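Local coordinates for C-glycoside 3-oxidase (Microbacterium trichothecenolyticum, PDB 7DVE), which oxidises the C3 hydroxyl of the sugar of C-glycosides such as isoorientin and mangiferin, using bound FAD and molecular oxygen, at residues 165-170 against 208-213; 182-187 against 419-424; 54-59 against 203-208. One frame throughout, in Å; residues are numbered along the deposited sequence.

Contact 1 (165-170 against 208-213)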
ATOM      1  N   THR A 165     -11.157  -4.406 -13.921  1.00 52.46           N
ATOM      2  CA  THR A 165     -10.226  -4.418 -15.049  1.00 50.87           C
ATOM      3  C   THR A 165     -10.723  -3.611 -16.248  1.00 52.41           C
ATOM      4  O   THR A 165      -9.947  -3.379 -17.176  1.00 52.64           O
ATOM      5  CB  THR A 165      -9.970  -5.864 -15.507  1.00 50.98           C
ATOM      6  OG1 THR A 165     -11.211  -6.440 -15.956  1.00 51.90           O
ATOM      7  CG2 THR A 165      -9.394  -6.726 -14.383  1.00 47.44           C
ATOM      8  N   ASP A 166     -11.990  -3.190 -16.254  1.00 49.80           N
ATOM      9  CA  ASP A 166     -12.664  -2.700 -17.449  1.00 54.61           C
ATOM     10  C   ASP A 166     -12.769  -1.183 -17.517  1.00 53.59           C
ATOM     11  O   ASP A 166     -13.280  -0.671 -18.508  1.00 56.50           O
ATOM     12  CB  ASP A 166     -14.078  -3.293 -17.541  1.00 54.41           C
ATOM     13  CG  ASP A 166     -14.064  -4.810 -17.550  1.00 57.59           C
ATOM     14  OD1 ASP A 166     -13.093  -5.397 -18.086  1.00 59.65           O
ATOM     15  OD2 ASP A 166     -15.015  -5.420 -17.019  1.00 64.09           O
ATOM     16  N   ALA A 167     -12.278  -0.465 -16.510  1.00 52.99           N
ATOM     17  CA  ALA A 167     -12.528   0.971 -16.395  1.00 57.03           C
ATOM     18  C   ALA A 167     -12.137   1.747 -17.650  1.00 54.38           C
ATOM     19  O   ALA A 167     -12.783   2.753 -17.982  1.00 55.41           O
ATOM     20  CB  ALA A 167     -11.776   1.528 -15.184  1.00 54.66           C
ATOM     21  N   PHE A 168     -11.116   1.285 -18.370  1.00 50.79           N
ATOM     22  CA  PHE A 168     -10.616   1.948 -19.565  1.00 50.94           C
ATOM     23  C   PHE A 168     -11.036   1.271 -20.859  1.00 53.82           C
ATOM     24  O   PHE A 168     -10.496   1.614 -21.911  1.00 56.23           O
ATOM     25  CB  PHE A 168      -9.089   2.025 -19.522  1.00 51.00           C
ATOM     26  CG  PHE A 168      -8.565   2.853 -18.405  1.00 50.37           C
ATOM     27  CD1 PHE A 168      -8.362   4.210 -18.569  1.00 50.88           C
ATOM     28  CD2 PHE A 168      -8.280   2.284 -17.176  1.00 49.94           C
ATOM     29  CE1 PHE A 168      -7.890   4.991 -17.522  1.00 47.41           C
ATOM     30  CE2 PHE A 168      -7.803   3.059 -16.133  1.00 49.49           C
ATOM     31  CZ  PHE A 168      -7.611   4.416 -16.319  1.00 48.95           C
ATOM     32  N   ASP A 169     -11.997   0.337 -20.832  1.00 52.59           N
ATOM     33  CA  ASP A 169     -12.271  -0.441 -22.044  1.00 55.17           C
ATOM     34  C   ASP A 169     -12.966   0.360 -23.145  1.00 55.64           C
ATOM     35  O   ASP A 169     -12.988  -0.104 -24.290  1.00 54.74           O
ATOM     36  CB  ASP A 169     -13.120  -1.672 -21.728  1.00 54.79           C
ATOM     37  CG  ASP A 169     -12.300  -2.832 -21.172  1.00 58.09           C
ATOM     38  OD1 ASP A 169     -11.073  -2.701 -20.990  1.00 56.60           O
ATOM     39  OD2 ASP A 169     -12.908  -3.889 -20.893  1.00 64.56           O
ATOM     40  N   ALA A 170     -13.547   1.529 -22.837  1.00 56.04           N
ATOM     41  CA  ALA A 170     -14.235   2.328 -23.855  1.00 57.28           C
ATOM     42  C   ALA A 170     -13.347   3.391 -24.496  1.00 59.03           C
ATOM     43  O   ALA A 170     -13.818   4.108 -25.385  1.00 62.82           O
ATOM     44  CB  ALA A 170     -15.477   3.016 -23.273  1.00 54.03           C
ATOM     45  N   GLY A 208     -19.476  11.433 -13.150  1.00 65.25           N
ATOM     46  CA  GLY A 208     -18.832  10.995 -14.368  1.00 65.46           C
ATOM     47  C   GLY A 208     -17.404  10.487 -14.239  1.00 66.17           C
ATOM     48  O   GLY A 208     -17.092   9.362 -14.637  1.00 64.11           O
ATOM     49  N   PRO A 209     -16.502  11.331 -13.731  1.00 66.94           N
ATOM     50  CA  PRO A 209     -15.063  11.010 -13.788  1.00 62.70           C
ATOM     51  C   PRO A 209     -14.638   9.743 -13.058  1.00 58.74           C
ATOM     52  O   PRO A 209     -15.032   9.484 -11.925  1.00 61.37           O
ATOM     53  CB  PRO A 209     -14.406  12.250 -13.167  1.00 65.59           C
ATOM     54  CG  PRO A 209     -15.584  13.265 -12.901  1.00 68.12           C
ATOM     55  CD  PRO A 209     -16.718  12.788 -13.722  1.00 66.18           C
ATOM     56  N   LEU A 210     -13.793   8.972 -13.736  1.00 60.27           N
ATOM     57  CA  LEU A 210     -12.998   7.903 -13.140  1.00 57.56           C
ATOM     58  C   LEU A 210     -11.990   8.454 -12.127  1.00 58.08           C
ATOM     59  O   LEU A 210     -11.365   9.483 -12.382  1.00 55.95           O
ATOM     60  CB  LEU A 210     -12.243   7.195 -14.255  1.00 54.43           C
ATOM     61  CG  LEU A 210     -11.913   5.720 -14.163  1.00 59.39           C
ATOM     62  CD1 LEU A 210     -13.165   4.912 -13.889  1.00 56.23           C
ATOM     63  CD2 LEU A 210     -11.244   5.277 -15.463  1.00 58.76           C
ATOM     64  N   VAL A 211     -11.793   7.737 -11.008  1.00 55.11           N
ATOM     65  CA  VAL A 211     -10.893   8.173  -9.936  1.00 54.70           C
ATOM     66  C   VAL A 211     -10.511   6.983  -9.048  1.00 51.59           C
ATOM     67  O   VAL A 211     -11.274   6.031  -8.894  1.00 50.97           O
ATOM     68  CB  VAL A 211     -11.536   9.313  -9.106  1.00 56.04           C
ATOM     69  CG1 VAL A 211     -12.685   8.774  -8.249  1.00 54.99           C
ATOM     70  CG2 VAL A 211     -10.469   9.996  -8.237  1.00 54.72           C
ATOM     71  N   TRP A 212      -9.313   7.047  -8.455  1.00 53.75           N
ATOM     72  CA  TRP A 212      -8.801   5.962  -7.607  1.00 52.38           C
ATOM     73  C   TRP A 212      -9.646   5.783  -6.342  1.00 51.43           C
ATOM     74  O   TRP A 212     -10.166   6.744  -5.765  1.00 48.42           O
ATOM     75  CB  TRP A 212      -7.337   6.228  -7.202  1.00 47.18           C
ATOM     76  CG  TRP A 212      -6.425   6.494  -8.364  1.00 48.55           C
ATOM     77  CD1 TRP A 212      -5.712   7.637  -8.603  1.00 50.48           C
ATOM     78  CD2 TRP A 212      -6.138   5.613  -9.464  1.00 49.65           C
ATOM     79  NE1 TRP A 212      -5.016   7.532  -9.787  1.00 48.07           N
ATOM     80  CE2 TRP A 212      -5.250   6.297 -10.330  1.00 48.67           C
ATOM     81  CE3 TRP A 212      -6.549   4.316  -9.805  1.00 49.32           C
ATOM     82  CZ2 TRP A 212      -4.753   5.722 -11.500  1.00 48.80           C
ATOM     83  CZ3 TRP A 212      -6.058   3.749 -10.972  1.00 49.18           C
ATOM     84  CH2 TRP A 212      -5.169   4.454 -11.809  1.00 48.27           C
ATOM     85  N   SER A 213      -9.742   4.531  -5.901  1.00 51.16           N
ATOM     86  CA  SER A 213     -10.527   4.112  -4.745  1.00 51.67           C
ATOM     87  C   SER A 213      -9.607   3.849  -3.556  1.00 52.60           C
ATOM     88  O   SER A 213      -8.549   3.241  -3.709  1.00 54.99           O
ATOM     89  CB  SER A 213     -11.311   2.834  -5.066  1.00 50.52           C
ATOM     90  OG  SER A 213     -12.292   3.062  -6.061  1.00 54.22           O
TER
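Leu210 carries this contact with the two methyl groups of its side chain: CD2 meets both the Phe168 ring and the Ala167 methyl, while CD1 meets the Ala167 methyl. Leu210 CD2 stands over one face of the Phe168 ring, displaced toward the rim: it lies 4.0 Å from the centroid, 19° off the ring normal, which qualifies as a CH-pi contact. The nearest ring atom is CZ of Phe168, 3.8 Å from Leu210 CD2. Leu210 CD2 also reaches Ala167 CB at 3.8 Å, and Leu210 CD1 adds a second touch to that CB at 3.9 Å, so the alanine methyl rests against both branches of the leucine. No hydrogen bond links the two segments; the evidence is for apolar packing of buried Leu210 and Phe168.

Leu210 opens the short strand 210-212, which pairs antiparallel with strand 196-204 in the large antiparallel sheet of this GMC oxidoreductase, whereas 165-170 belongs to the loop between strand 163-164 and helix 176-183. That loop turns back through a type I beta turn from Asp166 to Asp169, closed by Asp169 N to Asp166 O at 2.8 Å. The turn places Ala167 and Phe168 at its two central positions. With its CG anti to the carbonyl carbon (chi1 -64°), Phe168 extends its ring to the leucine methyl.

Further out, strand 196-204 backs all three residues: Val202 touches Ala167, Leu200 touches Phe168, and Arg204 touches Leu210. At the end of the turn, Asp169 forms a salt bridge with Arg197 of the same strand.

Contact 2 (182-187 against 419-424)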
ATOM      1  N   ALA A 182       1.337  -8.653 -26.202  1.00 68.22           N
ATOM      2  CA  ALA A 182       0.992 -10.038 -26.491  1.00 69.49           C
ATOM      3  C   ALA A 182       1.718 -10.527 -27.729  1.00 69.43           C
ATOM      4  O   ALA A 182       2.089 -11.699 -27.805  1.00 73.55           O
ATOM      5  CB  ALA A 182      -0.527 -10.176 -26.662  1.00 65.54           C
ATOM      6  N   ALA A 183       1.935  -9.642 -28.702  1.00 67.25           N
ATOM      7  CA  ALA A 183       2.657 -10.033 -29.913  1.00 68.86           C
ATOM      8  C   ALA A 183       4.009 -10.672 -29.600  1.00 71.43           C
ATOM      9  O   ALA A 183       4.416 -11.628 -30.265  1.00 72.88           O
ATOM     10  CB  ALA A 183       2.864  -8.816 -30.818  1.00 68.13           C
ATOM     11  N   VAL A 184       4.727 -10.143 -28.612  1.00 71.10           N
ATOM     12  CA  VAL A 184       6.076 -10.594 -28.282  1.00 72.31           C
ATOM     13  C   VAL A 184       6.094 -11.425 -26.999  1.00 74.56           C
ATOM     14  O   VAL A 184       7.143 -11.579 -26.390  1.00 77.43           O
ATOM     15  CB  VAL A 184       7.061  -9.412 -28.168  1.00 69.13           C
ATOM     16  CG1 VAL A 184       7.138  -8.619 -29.463  1.00 66.86           C
ATOM     17  CG2 VAL A 184       6.668  -8.499 -27.005  1.00 65.10           C
ATOM     18  N   GLU A 185       4.954 -11.933 -26.546  1.00 75.96           N
ATOM     19  CA  GLU A 185       4.942 -12.691 -25.302  1.00 84.39           C
ATOM     20  C   GLU A 185       5.031 -14.182 -25.604  1.00 94.69           C
ATOM     21  O   GLU A 185       4.449 -14.665 -26.579  1.00 93.26           O
ATOM     22  CB  GLU A 185       3.697 -12.356 -24.475  1.00 82.08           C
ATOM     23  CG  GLU A 185       2.839 -13.531 -24.078  1.00 83.99           C
ATOM     24  CD  GLU A 185       1.381 -13.140 -23.949  1.00 79.77           C
ATOM     25  OE1 GLU A 185       1.060 -12.431 -22.976  1.00 72.88           O
ATOM     26  OE2 GLU A 185       0.558 -13.544 -24.804  1.00 83.20           O
ATOM     27  N   ASP A 186       5.794 -14.898 -24.778  1.00103.15           N
ATOM     28  CA  ASP A 186       6.089 -16.297 -25.064  1.00111.36           C
ATOM     29  C   ASP A 186       4.816 -17.131 -25.055  1.00113.52           C
ATOM     30  O   ASP A 186       3.979 -17.012 -24.155  1.00111.26           O
ATOM     31  CB  ASP A 186       7.098 -16.854 -24.059  1.00117.60           C
ATOM     32  CG  ASP A 186       8.540 -16.662 -24.512  1.00120.62           C
ATOM     33  OD1 ASP A 186       9.446 -17.276 -23.904  1.00123.68           O
ATOM     34  OD2 ASP A 186       8.768 -15.887 -25.470  1.00119.88           O
ATOM     35  N   ALA A 187       4.678 -17.990 -26.063  1.00122.40           N
ATOM     36  CA  ALA A 187       3.485 -18.812 -26.210  1.00126.42           C
ATOM     37  C   ALA A 187       3.423 -19.886 -25.132  1.00135.22           C
ATOM     38  O   ALA A 187       2.520 -20.728 -25.143  1.00133.25           O
ATOM     39  CB  ALA A 187       3.450 -19.450 -27.599  1.00119.00           C
ATOM     40  N   ILE A 419      12.739  -4.636 -19.302  1.00 54.64           N
ATOM     41  CA  ILE A 419      11.883  -3.471 -19.480  1.00 56.19           C
ATOM     42  C   ILE A 419      12.187  -2.803 -20.807  1.00 53.76           C
ATOM     43  O   ILE A 419      11.277  -2.294 -21.473  1.00 53.62           O
ATOM     44  CB  ILE A 419      11.997  -2.477 -18.311  1.00 52.60           C
ATOM     45  CG1 ILE A 419      10.818  -1.496 -18.387  1.00 46.76           C
ATOM     46  CG2 ILE A 419      13.295  -1.748 -18.369  1.00 51.09           C
ATOM     47  CD1 ILE A 419      10.578  -0.721 -17.095  1.00 47.40           C
ATOM     48  N   VAL A 420      13.451  -2.829 -21.242  1.00 53.31           N
ATOM     49  CA  VAL A 420      13.737  -2.303 -22.577  1.00 52.00           C
ATOM     50  C   VAL A 420      13.063  -3.160 -23.649  1.00 56.12           C
ATOM     51  O   VAL A 420      12.469  -2.632 -24.604  1.00 56.24           O
ATOM     52  CB  VAL A 420      15.257  -2.191 -22.796  1.00 53.75           C
ATOM     53  CG1 VAL A 420      15.559  -1.717 -24.207  1.00 52.93           C
ATOM     54  CG2 VAL A 420      15.826  -1.232 -21.784  1.00 48.14           C
ATOM     55  N   ARG A 421      13.099  -4.494 -23.493  1.00 53.91           N
ATOM     56  CA  ARG A 421      12.444  -5.345 -24.488  1.00 53.92           C
ATOM     57  C   ARG A 421      10.935  -5.085 -24.551  1.00 55.72           C
ATOM     58  O   ARG A 421      10.339  -5.057 -25.638  1.00 55.19           O
ATOM     59  CB  ARG A 421      12.729  -6.818 -24.191  1.00 54.97           C
ATOM     60  CG  ARG A 421      12.125  -7.779 -25.207  1.00 60.46           C
ATOM     61  CD  ARG A 421      12.229  -9.253 -24.761  1.00 58.75           C
ATOM     62  NE  ARG A 421      11.048  -9.661 -24.010  1.00 61.25           N
ATOM     63  CZ  ARG A 421       9.877  -9.951 -24.569  1.00 63.30           C
ATOM     64  NH1 ARG A 421       9.714  -9.922 -25.882  1.00 63.06           N
ATOM     65  NH2 ARG A 421       8.844 -10.274 -23.795  1.00 61.29           N
ATOM     66  N   LEU A 422      10.293  -4.896 -23.400  1.00 55.01           N
ATOM     67  CA  LEU A 422       8.855  -4.638 -23.422  1.00 52.79           C
ATOM     68  C   LEU A 422       8.545  -3.255 -23.996  1.00 55.69           C
ATOM     69  O   LEU A 422       7.541  -3.087 -24.702  1.00 53.58           O
ATOM     70  CB  LEU A 422       8.260  -4.766 -22.022  1.00 53.10           C
ATOM     71  CG  LEU A 422       8.247  -6.086 -21.251  1.00 56.65           C
ATOM     72  CD1 LEU A 422       7.851  -5.821 -19.799  1.00 53.72           C
ATOM     73  CD2 LEU A 422       7.332  -7.128 -21.870  1.00 54.57           C
ATOM     74  N   GLY A 423       9.376  -2.245 -23.700  1.00 51.98           N
ATOM     75  CA  GLY A 423       9.080  -0.908 -24.198  1.00 51.59           C
ATOM     76  C   GLY A 423       9.296  -0.763 -25.698  1.00 55.27           C
ATOM     77  O   GLY A 423       8.543  -0.059 -26.377  1.00 55.41           O
ATOM     78  N   LYS A 424      10.337  -1.406 -26.237  1.00 54.14           N
ATOM     79  CA  LYS A 424      10.539  -1.378 -27.688  1.00 56.98           C
ATOM     80  C   LYS A 424       9.372  -2.028 -28.436  1.00 57.33           C
ATOM     81  O   LYS A 424       9.066  -1.650 -29.571  1.00 59.04           O
ATOM     82  CB  LYS A 424      11.840  -2.090 -28.059  1.00 55.30           C
ATOM     83  CG  LYS A 424      13.112  -1.289 -27.872  1.00 58.57           C
ATOM     84  CD  LYS A 424      14.305  -2.203 -28.193  1.00 58.59           C
ATOM     85  CE  LYS A 424      15.635  -1.487 -28.189  1.00 59.17           C
ATOM     86  NZ  LYS A 424      16.757  -2.509 -28.161  1.00 64.79           N
TER
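Hydrogen bonding dominates where Arg421 meets the backbone of Val184. Arg421 NH1 donates to Val184 O at 3.1 Å, with an N-H...O angle of 147°, and NH2 adds a weak bond to the same oxygen at 3.4 Å. One carbonyl oxygen thus receives both terminal nitrogens of the guanidinium, unequally. It sits at the edge of the group, somewhat tilted from its plane, and NH1 in turn lies 22° from the carbonyl plane, so neither flat group is met squarely.

Side-chain packing accompanies these bonds. The arginine and valine side chains slide past each other in opposite directions, which brings NH1 alongside the isopropyl group: Val184 CB and CG2 are each 3.5 Å from Arg421 NH1. The extended start of the arginine, with CG anti to the backbone N, carries it away from its helix, and a bend at chi3 (91°) then turns the guanidinium to the carbonyl.

The charge of Arg421 has its stronger polar partner in Glu418, whose OE1 forms a salt bridge with NE. This carboxylate probably helps to fix the rotation of the guanidinium, so that NH1 faces Val184 O. Asp186, with OD2 5.9 Å from Arg421 NH2, is not in contact and is poorly ordered; any influence of its charge is probably slight.

Val184 comes just after helix 176-183, and Arg421 lies near the end of helix 406-424, whose buried side chains Ile419 and Leu422 pack on strand 366-373. The arrangement is therefore a surface tie between a helix-exit loop and a second helix, made by an arginine gripping a backbone carbonyl, away from the FAD-binding and active-site residues of this GMC oxidoreductase.

Contact 3 (54-59 against 203-208)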
ATOM      1  N   VAL A  54      -7.200  12.326  -3.210  1.00 49.52           N
ATOM      2  CA  VAL A  54      -7.081  13.764  -3.453  1.00 50.84           C
ATOM      3  C   VAL A  54      -7.547  14.137  -4.864  1.00 52.73           C
ATOM      4  O   VAL A  54      -8.069  15.229  -5.074  1.00 57.69           O
ATOM      5  CB  VAL A  54      -5.645  14.259  -3.164  1.00 53.54           C
ATOM      6  CG1 VAL A  54      -5.279  14.041  -1.677  1.00 50.84           C
ATOM      7  CG2 VAL A  54      -4.595  13.604  -4.096  1.00 49.13           C
ATOM      8  N   LYS A  55      -7.432  13.240  -5.839  1.00 51.96           N
ATOM      9  CA  LYS A  55      -7.924  13.614  -7.165  1.00 52.61           C
ATOM     10  C   LYS A  55      -9.450  13.759  -7.235  1.00 56.38           C
ATOM     11  O   LYS A  55      -9.991  14.055  -8.309  1.00 59.41           O
ATOM     12  CB  LYS A  55      -7.463  12.591  -8.191  1.00 53.21           C
ATOM     13  CG  LYS A  55      -5.948  12.515  -8.361  1.00 54.69           C
ATOM     14  CD  LYS A  55      -5.562  12.409  -9.843  1.00 55.70           C
ATOM     15  CE  LYS A  55      -4.058  12.491 -10.016  1.00 53.84           C
ATOM     16  NZ  LYS A  55      -3.680  11.995 -11.362  1.00 57.73           N
ATOM     17  N   ASN A  56     -10.166  13.542  -6.136  1.00 56.62           N
ATOM     18  CA  ASN A  56     -11.561  13.940  -6.072  1.00 57.22           C
ATOM     19  C   ASN A  56     -11.734  15.443  -5.931  1.00 57.46           C
ATOM     20  O   ASN A  56     -12.858  15.928  -6.070  1.00 61.33           O
ATOM     21  CB  ASN A  56     -12.255  13.249  -4.900  1.00 56.37           C
ATOM     22  CG  ASN A  56     -12.620  11.831  -5.205  1.00 56.38           C
ATOM     23  OD1 ASN A  56     -13.566  11.564  -5.961  1.00 53.12           O
ATOM     24  ND2 ASN A  56     -11.880  10.891  -4.607  1.00 52.84           N
ATOM     25  N   ILE A  57     -10.670  16.173  -5.620  1.00 57.90           N
ATOM     26  CA  ILE A  57     -10.739  17.602  -5.338  1.00 60.44           C
ATOM     27  C   ILE A  57     -10.479  18.359  -6.634  1.00 60.74           C
ATOM     28  O   ILE A  57      -9.403  18.229  -7.232  1.00 60.80           O
ATOM     29  CB  ILE A  57      -9.723  18.006  -4.261  1.00 58.61           C
ATOM     30  CG1 ILE A  57      -9.915  17.191  -2.986  1.00 55.98           C
ATOM     31  CG2 ILE A  57      -9.849  19.499  -3.971  1.00 59.69           C
ATOM     32  CD1 ILE A  57      -8.718  17.252  -2.034  1.00 56.49           C
ATOM     33  N   ALA A  58     -11.453  19.165  -7.050  1.00 61.83           N
ATOM     34  CA  ALA A  58     -11.394  19.829  -8.347  1.00 69.87           C
ATOM     35  C   ALA A  58     -10.485  21.054  -8.329  1.00 68.40           C
ATOM     36  O   ALA A  58      -9.785  21.324  -9.308  1.00 70.57           O
ATOM     37  CB  ALA A  58     -12.799  20.240  -8.795  1.00 68.44           C
ATOM     38  N   ASP A  59     -10.507  21.826  -7.252  1.00 61.50           N
ATOM     39  CA  ASP A  59      -9.705  23.040  -7.207  1.00 63.57           C
ATOM     40  C   ASP A  59      -8.231  22.669  -7.060  1.00 60.74           C
ATOM     41  O   ASP A  59      -7.874  21.855  -6.201  1.00 60.43           O
ATOM     42  CB  ASP A  59     -10.157  23.927  -6.043  1.00 65.40           C
ATOM     43  CG  ASP A  59      -9.303  25.171  -5.890  1.00 66.40           C
ATOM     44  OD1 ASP A  59      -9.350  26.045  -6.779  1.00 67.71           O
ATOM     45  OD2 ASP A  59      -8.552  25.251  -4.897  1.00 66.63           O
ATOM     46  N   HIS A 203     -13.088   3.771  -9.405  1.00 51.33           N
ATOM     47  CA  HIS A 203     -14.533   3.856  -9.595  1.00 53.42           C
ATOM     48  C   HIS A 203     -14.868   5.157 -10.308  1.00 56.23           C
ATOM     49  O   HIS A 203     -14.041   6.066 -10.423  1.00 56.25           O
ATOM     50  CB  HIS A 203     -15.301   3.782  -8.265  1.00 52.76           C
ATOM     51  CG  HIS A 203     -15.043   4.951  -7.364  1.00 53.94           C
ATOM     52  ND1 HIS A 203     -13.980   4.995  -6.484  1.00 52.88           N
ATOM     53  CD2 HIS A 203     -15.684   6.137  -7.233  1.00 54.14           C
ATOM     54  CE1 HIS A 203     -13.993   6.146  -5.835  1.00 52.52           C
ATOM     55  NE2 HIS A 203     -15.010   6.863  -6.279  1.00 55.06           N
ATOM     56  N   ARG A 204     -16.105   5.246 -10.771  1.00 54.56           N
ATOM     57  CA  ARG A 204     -16.610   6.457 -11.389  1.00 59.52           C
ATOM     58  C   ARG A 204     -17.364   7.288 -10.365  1.00 62.16           C
ATOM     59  O   ARG A 204     -18.154   6.763  -9.574  1.00 61.94           O
ATOM     60  CB  ARG A 204     -17.534   6.130 -12.561  1.00 59.03           C
ATOM     61  CG  ARG A 204     -16.833   5.355 -13.651  1.00 59.86           C
ATOM     62  CD  ARG A 204     -17.254   5.784 -15.038  1.00 62.04           C
ATOM     63  NE  ARG A 204     -16.376   5.158 -16.016  1.00 63.15           N
ATOM     64  CZ  ARG A 204     -15.603   5.816 -16.867  1.00 61.61           C
ATOM     65  NH1 ARG A 204     -15.621   7.138 -16.940  1.00 59.30           N
ATOM     66  NH2 ARG A 204     -14.800   5.130 -17.669  1.00 60.65           N
ATOM     67  N   ARG A 205     -17.116   8.587 -10.382  1.00 59.64           N
ATOM     68  CA  ARG A 205     -17.915   9.470  -9.565  1.00 62.40           C
ATOM     69  C   ARG A 205     -19.309   9.578 -10.172  1.00 64.12           C
ATOM     70  O   ARG A 205     -19.479   9.516 -11.395  1.00 64.45           O
ATOM     71  CB  ARG A 205     -17.232  10.829  -9.462  1.00 66.32           C
ATOM     72  CG  ARG A 205     -15.842  10.755  -8.779  1.00 65.12           C
ATOM     73  CD  ARG A 205     -14.964  11.944  -9.175  1.00 67.73           C
ATOM     74  NE  ARG A 205     -15.697  13.195  -9.025  1.00 71.21           N
ATOM     75  CZ  ARG A 205     -15.959  13.763  -7.857  1.00 69.31           C
ATOM     76  NH1 ARG A 205     -15.477  13.269  -6.728  1.00 65.89           N
ATOM     77  NH2 ARG A 205     -16.727  14.850  -7.823  1.00 71.77           N
ATOM     78  N   ASP A 206     -20.317   9.720  -9.304  1.00 65.82           N
ATOM     79  CA  ASP A 206     -21.690   9.868  -9.792  1.00 65.09           C
ATOM     80  C   ASP A 206     -21.792  10.907 -10.893  1.00 65.00           C
ATOM     81  O   ASP A 206     -22.639  10.776 -11.782  1.00 66.70           O
ATOM     82  CB  ASP A 206     -22.656  10.247  -8.662  1.00 66.10           C
ATOM     83  CG  ASP A 206     -22.744   9.192  -7.598  1.00 67.43           C
ATOM     84  OD1 ASP A 206     -22.207   8.072  -7.786  1.00 68.32           O
ATOM     85  OD2 ASP A 206     -23.321   9.496  -6.538  1.00 72.25           O
ATOM     86  N   ASP A 207     -20.939  11.936 -10.868  1.00 68.62           N
ATOM     87  CA  ASP A 207     -20.969  12.960 -11.909  1.00 70.30           C
ATOM     88  C   ASP A 207     -20.134  12.591 -13.132  1.00 67.95           C
ATOM     89  O   ASP A 207     -20.080  13.381 -14.083  1.00 69.84           O
ATOM     90  CB  ASP A 207     -20.494  14.304 -11.353  1.00 71.45           C
ATOM     91  CG  ASP A 207     -19.162  14.192 -10.640  1.00 73.87           C
ATOM     92  OD1 ASP A 207     -19.105  13.544  -9.558  1.00 75.24           O
ATOM     93  OD2 ASP A 207     -18.159  14.714 -11.185  1.00 75.70           O
ATOM     94  N   GLY A 208     -19.476  11.433 -13.150  1.00 65.25           N
ATOM     95  CA  GLY A 208     -18.832  10.995 -14.368  1.00 65.46           C
ATOM     96  C   GLY A 208     -17.404  10.487 -14.239  1.00 66.17           C
ATOM     97  O   GLY A 208     -17.092   9.362 -14.637  1.00 64.11           O
TER
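Asn56 holds its amide with CG anti to the carbonyl carbon, while the Arg205 chain, bent at chi3 (49°), swings its guanidinium round to meet that amide. Arg205 NH1 donates to Asn56 OD1 at 2.7 Å, with an N-H...O angle of 146°. The donor lies in the carbonyl plane, on a lone pair of OD1, and the oxygen in turn lies at the guanidinium edge, in its plane, although the two flat groups are turned 54° apart. The aliphatic part of the arginine also passes the amide, with Arg205 CD 3.5 Å from Asn56 OD1.

Each partner has a second polar mate. Asn56 ND2 donates to His53 O, consistent with OD1 being the acceptor end of the amide, and Arg205 NH2 forms a salt bridge with Asp207 OD1 at 3.2 Å within the type I beta turn from Arg205 to Gly208. A leucine in place of Arg205 would probably leave Asn56 OD1 without this donor and Asp207 without its charged mate.

The chemistry is that of a neutral acceptor and a carboxylate sharing one guanidinium, joining the 3-10 segment 54-56 to the turn after strand 196-204, with Asp207 likely to offset much of the positive charge.

Contacts 1 and 3 both reach the large antiparallel sheet through neighbouring strands 210-212 and 196-204, their centres about 11 Å apart, and they share Gly208 in the turn connecting these strands. Their probable cross-links include Ser213 OG to His203 ND1 at 2.6 Å and Val211 N to His203 O at 2.9 Å. Contact 2 stands apart: its centre is about 26 Å from that of contact 1 and 34 Å from that of contact 3. In contact 1 the side chain of Phe168 is about 11 Å from the bound FAD; in contact 3, the side chain of Asn56 is about 11 Å from that of FAD-binding Asn120.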